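Side-chain contacts in probable fatty acyl-CoA transferase Rv3272 (Mycobacterium tuberculosis, PDB 5YX6), which binds fatty acyl-CoAs of varying chain length, palmitoyl-CoA most tightly, and is probably a family III CoA transferase of fatty acid metabolism: residues Ala102-Pro105 and Gly106-Glu109; Val319-Leu322 and Gln323-Leu327. All blocks are in the same frame, centred on the assembly; numbering follows the deposited sequence.

Contact 1: residues Ala102-Pro105 and Gly106-Glu109; sequences AFRP and GTME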
ATOM      1  N   ALA A 102     -10.346  13.344   8.365  1.00 37.44           N
ATOM      2  CA  ALA A 102      -9.488  13.575   7.204  1.00 36.64           C
ATOM      3  C   ALA A 102      -9.692  14.949   6.552  1.00 43.63           C
ATOM      4  O   ALA A 102      -9.495  15.105   5.346  1.00 47.00           O
ATOM      5  CB  ALA A 102      -9.698  12.476   6.174  1.00 33.65           C
ATOM      6  N   PHE A 103     -10.091  15.941   7.337  1.00 40.43           N
ATOM      7  CA  PHE A 103     -10.135  17.305   6.834  1.00 46.62           C
ATOM      8  C   PHE A 103      -8.707  17.819   6.767  1.00 52.44           C
ATOM      9  O   PHE A 103      -7.796  17.189   7.304  1.00 50.54           O
ATOM     10  CB  PHE A 103     -10.981  18.216   7.729  1.00 43.57           C
ATOM     11  CG  PHE A 103     -12.414  17.789   7.849  1.00 44.05           C
ATOM     12  CD1 PHE A 103     -13.201  17.633   6.721  1.00 38.20           C
ATOM     13  CD2 PHE A 103     -12.976  17.550   9.096  1.00 44.81           C
ATOM     14  CE1 PHE A 103     -14.515  17.237   6.827  1.00 38.57           C
ATOM     15  CE2 PHE A 103     -14.293  17.153   9.212  1.00 40.54           C
ATOM     16  CZ  PHE A 103     -15.063  16.997   8.072  1.00 44.31           C
ATOM     17  N   ARG A 104      -8.500  18.937   6.082  1.00 54.50           N
ATOM     18  CA  ARG A 104      -7.180  19.553   6.066  1.00 54.95           C
ATOM     19  C   ARG A 104      -6.903  20.079   7.475  1.00 49.60           C
ATOM     20  O   ARG A 104      -7.843  20.416   8.201  1.00 44.71           O
ATOM     21  CB  ARG A 104      -7.100  20.673   5.020  1.00 56.81           C
ATOM     22  CG  ARG A 104      -7.745  21.983   5.457  1.00 53.00           C
ATOM     23  CD  ARG A 104      -7.719  22.996   4.331  1.00 60.06           C
ATOM     24  NE  ARG A 104      -8.556  22.580   3.211  1.00 65.51           N
ATOM     25  CZ  ARG A 104      -8.723  23.292   2.101  1.00 68.42           C
ATOM     26  NH1 ARG A 104      -8.097  24.454   1.958  1.00 64.58           N
ATOM     27  NH2 ARG A 104      -9.506  22.835   1.130  1.00 63.79           N
ATOM     28  N   PRO A 105      -5.613  20.164   7.857  1.00 48.13           N
ATOM     29  CA  PRO A 105      -5.184  20.617   9.187  1.00 45.09           C
ATOM     30  C   PRO A 105      -5.894  21.867   9.683  1.00 42.16           C
ATOM     31  O   PRO A 105      -6.098  22.793   8.904  1.00 48.52           O
ATOM     32  CB  PRO A 105      -3.694  20.893   8.991  1.00 40.96           C
ATOM     33  CG  PRO A 105      -3.286  19.906   7.945  1.00 45.20           C
ATOM     34  CD  PRO A 105      -4.469  19.734   7.030  1.00 42.70           C
ATOM     35  N   GLY A 106      -6.266  21.872  10.964  1.00 42.10           N
ATOM     36  CA  GLY A 106      -6.888  23.021  11.603  1.00 43.39           C
ATOM     37  C   GLY A 106      -8.410  23.066  11.599  1.00 42.55           C
ATOM     38  O   GLY A 106      -9.027  23.764  12.415  1.00 40.86           O
ATOM     39  N   THR A 107      -9.014  22.317  10.683  1.00 39.02           N
ATOM     40  CA  THR A 107     -10.461  22.310  10.520  1.00 35.72           C
ATOM     41  C   THR A 107     -11.229  21.901  11.779  1.00 41.87           C
ATOM     42  O   THR A 107     -12.022  22.687  12.302  1.00 45.18           O
ATOM     43  CB  THR A 107     -10.858  21.367   9.386  1.00 39.30           C
ATOM     44  OG1 THR A 107     -10.187  21.766   8.187  1.00 51.10           O
ATOM     45  CG2 THR A 107     -12.358  21.399   9.165  1.00 43.21           C
ATOM     46  N   MET A 108     -10.963  20.694  12.280  1.00 38.24           N
ATOM     47  CA  MET A 108     -11.687  20.144  13.428  1.00 38.24           C
ATOM     48  C   MET A 108     -11.545  21.020  14.650  1.00 40.20           C
ATOM     49  O   MET A 108     -12.446  21.095  15.490  1.00 39.86           O
ATOM     50  CB  MET A 108     -11.193  18.735  13.756  1.00 37.27           C
ATOM     51  CG  MET A 108     -11.595  17.699  12.747  1.00 36.25           C
ATOM     52  SD  MET A 108     -13.365  17.301  12.664  1.00 46.56           S
ATOM     53  CE  MET A 108     -13.492  15.980  13.878  1.00 37.49           C
ATOM     54  N   GLU A 109     -10.390  21.658  14.764  1.00 44.62           N
ATOM     55  CA  GLU A 109     -10.148  22.579  15.856  1.00 46.03           C
ATOM     56  C   GLU A 109     -11.092  23.782  15.761  1.00 46.77           C
ATOM     57  O   GLU A 109     -11.712  24.164  16.757  1.00 45.16           O
ATOM     58  CB  GLU A 109      -8.679  23.008  15.856  1.00 45.73           C
ATOM     59  CG  GLU A 109      -7.753  21.916  16.389  1.00 42.75           C
ATOM     60  CD  GLU A 109      -7.177  21.029  15.288  1.00 50.88           C
ATOM     61  OE1 GLU A 109      -7.826  20.865  14.227  1.00 47.36           O
ATOM     62  OE2 GLU A 109      -6.069  20.488  15.489  1.00 52.24           O
TER
HETATM   63  O   HOH W   1      -8.956  18.809  10.938  1.00 40.43           O

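Contact 2: residues Val319-Leu322 and Gln323-Leu327; sequences VQLL and QANGL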
ATOM      1  N   VAL A 319       5.064 -19.362 -20.761  1.00 28.73           N
ATOM      2  CA  VAL A 319       4.609 -19.285 -19.377  1.00 32.98           C
ATOM      3  C   VAL A 319       4.313 -20.686 -18.844  1.00 34.38           C
ATOM      4  O   VAL A 319       4.773 -21.068 -17.765  1.00 34.17           O
ATOM      5  CB  VAL A 319       3.340 -18.412 -19.224  1.00 34.28           C
ATOM      6  CG1 VAL A 319       2.638 -18.735 -17.908  1.00 35.52           C
ATOM      7  CG2 VAL A 319       3.681 -16.923 -19.314  1.00 29.27           C
ATOM      8  N   GLN A 320       3.547 -21.444 -19.620  1.00 32.42           N
ATOM      9  CA  GLN A 320       3.247 -22.831 -19.312  1.00 33.02           C
ATOM     10  C   GLN A 320       4.519 -23.660 -19.084  1.00 36.28           C
ATOM     11  O   GLN A 320       4.587 -24.456 -18.154  1.00 37.04           O
ATOM     12  CB  GLN A 320       2.405 -23.435 -20.429  1.00 38.37           C
ATOM     13  CG  GLN A 320       2.038 -24.889 -20.211  1.00 47.10           C
ATOM     14  CD  GLN A 320       0.800 -25.289 -20.992  1.00 66.02           C
ATOM     15  OE1 GLN A 320       0.204 -24.466 -21.699  1.00 68.71           O
ATOM     16  NE2 GLN A 320       0.400 -26.553 -20.866  1.00 62.26           N
ATOM     17  N   LEU A 321       5.525 -23.474 -19.935  1.00 37.44           N
ATOM     18  CA  LEU A 321       6.754 -24.257 -19.836  1.00 32.45           C
ATOM     19  C   LEU A 321       7.601 -23.851 -18.631  1.00 29.70           C
ATOM     20  O   LEU A 321       8.115 -24.694 -17.902  1.00 33.07           O
ATOM     21  CB  LEU A 321       7.587 -24.114 -21.114  1.00 25.09           C
ATOM     22  CG  LEU A 321       8.941 -24.833 -21.093  1.00 33.26           C
ATOM     23  CD1 LEU A 321       8.753 -26.350 -21.033  1.00 27.91           C
ATOM     24  CD2 LEU A 321       9.804 -24.445 -22.279  1.00 33.39           C
ATOM     25  N   LEU A 322       7.757 -22.552 -18.435  1.00 30.02           N
ATOM     26  CA  LEU A 322       8.622 -22.059 -17.382  1.00 30.26           C
ATOM     27  C   LEU A 322       8.035 -22.318 -15.993  1.00 35.00           C
ATOM     28  O   LEU A 322       8.776 -22.583 -15.043  1.00 34.16           O
ATOM     29  CB  LEU A 322       8.900 -20.579 -17.585  1.00 32.10           C
ATOM     30  CG  LEU A 322      10.160 -20.174 -18.349  1.00 32.68           C
ATOM     31  CD1 LEU A 322      10.500 -21.136 -19.466  1.00 34.35           C
ATOM     32  CD2 LEU A 322       9.955 -18.802 -18.908  1.00 25.70           C
ATOM     33  N   GLN A 323       6.711 -22.252 -15.872  1.00 31.00           N
ATOM     34  CA  GLN A 323       6.075 -22.500 -14.582  1.00 34.20           C
ATOM     35  C   GLN A 323       6.117 -23.989 -14.238  1.00 33.73           C
ATOM     36  O   GLN A 323       6.305 -24.359 -13.080  1.00 32.35           O
ATOM     37  CB  GLN A 323       4.626 -21.987 -14.574  1.00 33.32           C
ATOM     38  CG  GLN A 323       4.509 -20.468 -14.463  1.00 33.41           C
ATOM     39  CD  GLN A 323       3.064 -19.971 -14.333  1.00 35.94           C
ATOM     40  OE1 GLN A 323       2.109 -20.750 -14.384  1.00 32.76           O
ATOM     41  NE2 GLN A 323       2.908 -18.667 -14.171  1.00 27.26           N
ATOM     42  N   ALA A 324       5.976 -24.846 -15.243  1.00 32.06           N
ATOM     43  CA  ALA A 324       6.013 -26.283 -14.995  1.00 33.67           C
ATOM     44  C   ALA A 324       7.384 -26.700 -14.465  1.00 33.16           C
ATOM     45  O   ALA A 324       7.516 -27.736 -13.835  1.00 37.52           O
ATOM     46  CB  ALA A 324       5.662 -27.062 -16.257  1.00 30.85           C
ATOM     47  N   ASN A 325       8.393 -25.874 -14.710  1.00 34.19           N
ATOM     48  CA  ASN A 325       9.741 -26.143 -14.240  1.00 28.19           C
ATOM     49  C   ASN A 325      10.155 -25.234 -13.098  1.00 31.79           C
ATOM     50  O   ASN A 325      11.340 -25.083 -12.814  1.00 32.36           O
ATOM     51  CB  ASN A 325      10.734 -26.003 -15.393  1.00 34.96           C
ATOM     52  CG  ASN A 325      10.689 -27.185 -16.343  1.00 38.75           C
ATOM     53  OD1 ASN A 325       9.820 -27.283 -17.215  1.00 34.67           O
ATOM     54  ND2 ASN A 325      11.635 -28.098 -16.171  1.00 41.69           N
ATOM     55  N   GLY A 326       9.174 -24.621 -12.445  1.00 35.72           N
ATOM     56  CA  GLY A 326       9.435 -23.872 -11.232  1.00 32.51           C
ATOM     57  C   GLY A 326      10.161 -22.561 -11.430  1.00 31.44           C
ATOM     58  O   GLY A 326      10.969 -22.169 -10.595  1.00 31.22           O
ATOM     59  N   LEU A 327       9.897 -21.888 -12.544  1.00 31.86           N
ATOM     60  CA  LEU A 327      10.458 -20.560 -12.747  1.00 35.11           C
ATOM     61  C   LEU A 327       9.365 -19.502 -12.618  1.00 28.98           C
ATOM     62  O   LEU A 327       8.199 -19.755 -12.911  1.00 28.17           O
ATOM     63  CB  LEU A 327      11.146 -20.453 -14.103  1.00 33.66           C
ATOM     64  CG  LEU A 327      12.355 -21.361 -14.314  1.00 32.41           C
ATOM     65  CD1 LEU A 327      12.971 -21.072 -15.676  1.00 31.91           C
ATOM     66  CD2 LEU A 327      13.384 -21.183 -13.208  1.00 37.04           C
TER

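Contact 1: residues Ala102-Pro105 and Gly106-Glu109
Phe103 (chi1 -61°) and Met108 (chi1 -71°) both hold CG anti to their own carbonyl carbon. A further bend at chi2 of Met108 carries its sulfur to the rim of the ring, with SD 3.6 Å from Phe103 CE2. SD lies near the ring plane, 4.7 Å from the centroid, so this is an edge-on Met-aromatic contact. Thr107 sits further back along the phenyl side chain. Its CB is 3.6 Å from Phe103 CB, and its CG2 approaches the ring obliquely. The Thr107 hydroxyl donates to Arg104 O, with OG1 2.7 Å from that oxygen and tilted from the carbonyl plane. The backbone N of Thr107 adds a weak bond to the same carbonyl, closing a type II beta turn from Arg104 to Thr107. A water accepts from Met108 N at 3.1 Å and may give Arg104 O a weak bond. Gly106, at the N-cap, has a phi of 92°, where a side chain would jam against Pro105 O. The turn leads from strand 98-101 into helix 107-110. Met108 packs on Tyr127 and Pro105 on Thr131, both of the adjacent strand 126-131, and Glu109 forms a salt bridge with Arg129 of that strand.

Contact 2: residues Val319-Leu322 and Gln323-Leu327
Gln323 runs alongside Val319, one helical turn earlier, and both side chains point the same way. Its CB lies 3.3 Å from Val319 O. CG stays close to the same oxygen, at 3.4 Å, because it is anti to the carbonyl carbon of Gln323 (chi1 -75°). From CG the chain is extended, and the amide comes beside the valine methyl. CD is 3.8 Å from Val319 CG1, OE1 is 4.1 Å and NE2 3.7 Å from that methyl carbon. The methyl gives the amide an apolar neighbour. The polar partner of NE2 is Ala329 O, in strand 328-331, to which it hydrogen-bonds. Gln323 also packs on Arg142 of the second subunit.

The backbone beneath is the last turn of helix 315-324. Gln323 N donates to Val319 O, and Ala324 N donates to Gln320 O. A Schellman motif then ends the helix. Leu327 N reaches back to Leu322 O at 2.8 Å, and Gly326 N bonds to Gln323 O at 3.0 Å. Gly326 is the C-prime residue, and its positive phi of 72° favours glycine. Asn325 N makes weak bonds to both Leu321 O and Leu322 O.

The reversal brings Leu327 back against Leu322. CD1 of Leu327 lies 4.0 Å from Leu322 CG, an apolar contact between two buried side chains. Beyond this pair, Leu322 packs on Ile261 and Ile263 of strand 260-264, while Leu327 rests on His270, Lys273 and Leu277 of helix 268-277.

Along the chain, contact 1 comes first. It closes the short turn after strand 98-101, a central strand of the six-stranded parallel sheet, and opens helix 107-110. The chain then completes that sheet with strands 126-131 and 201-205. Contact 2 follows much later, where helix 315-324 ends and strand 328-331 begins. The two contacts are in series, so they neither nest nor cross. The centres of contact 1 and contact 2 are about 53 Å apart. They lie on opposite sides of the chain's centre and do not touch. Contact 1 joins its turn to strand 126-131 of the parallel sheet. Contact 2 ties its helix end to strands 260-264 and 328-331 and to helix 268-277.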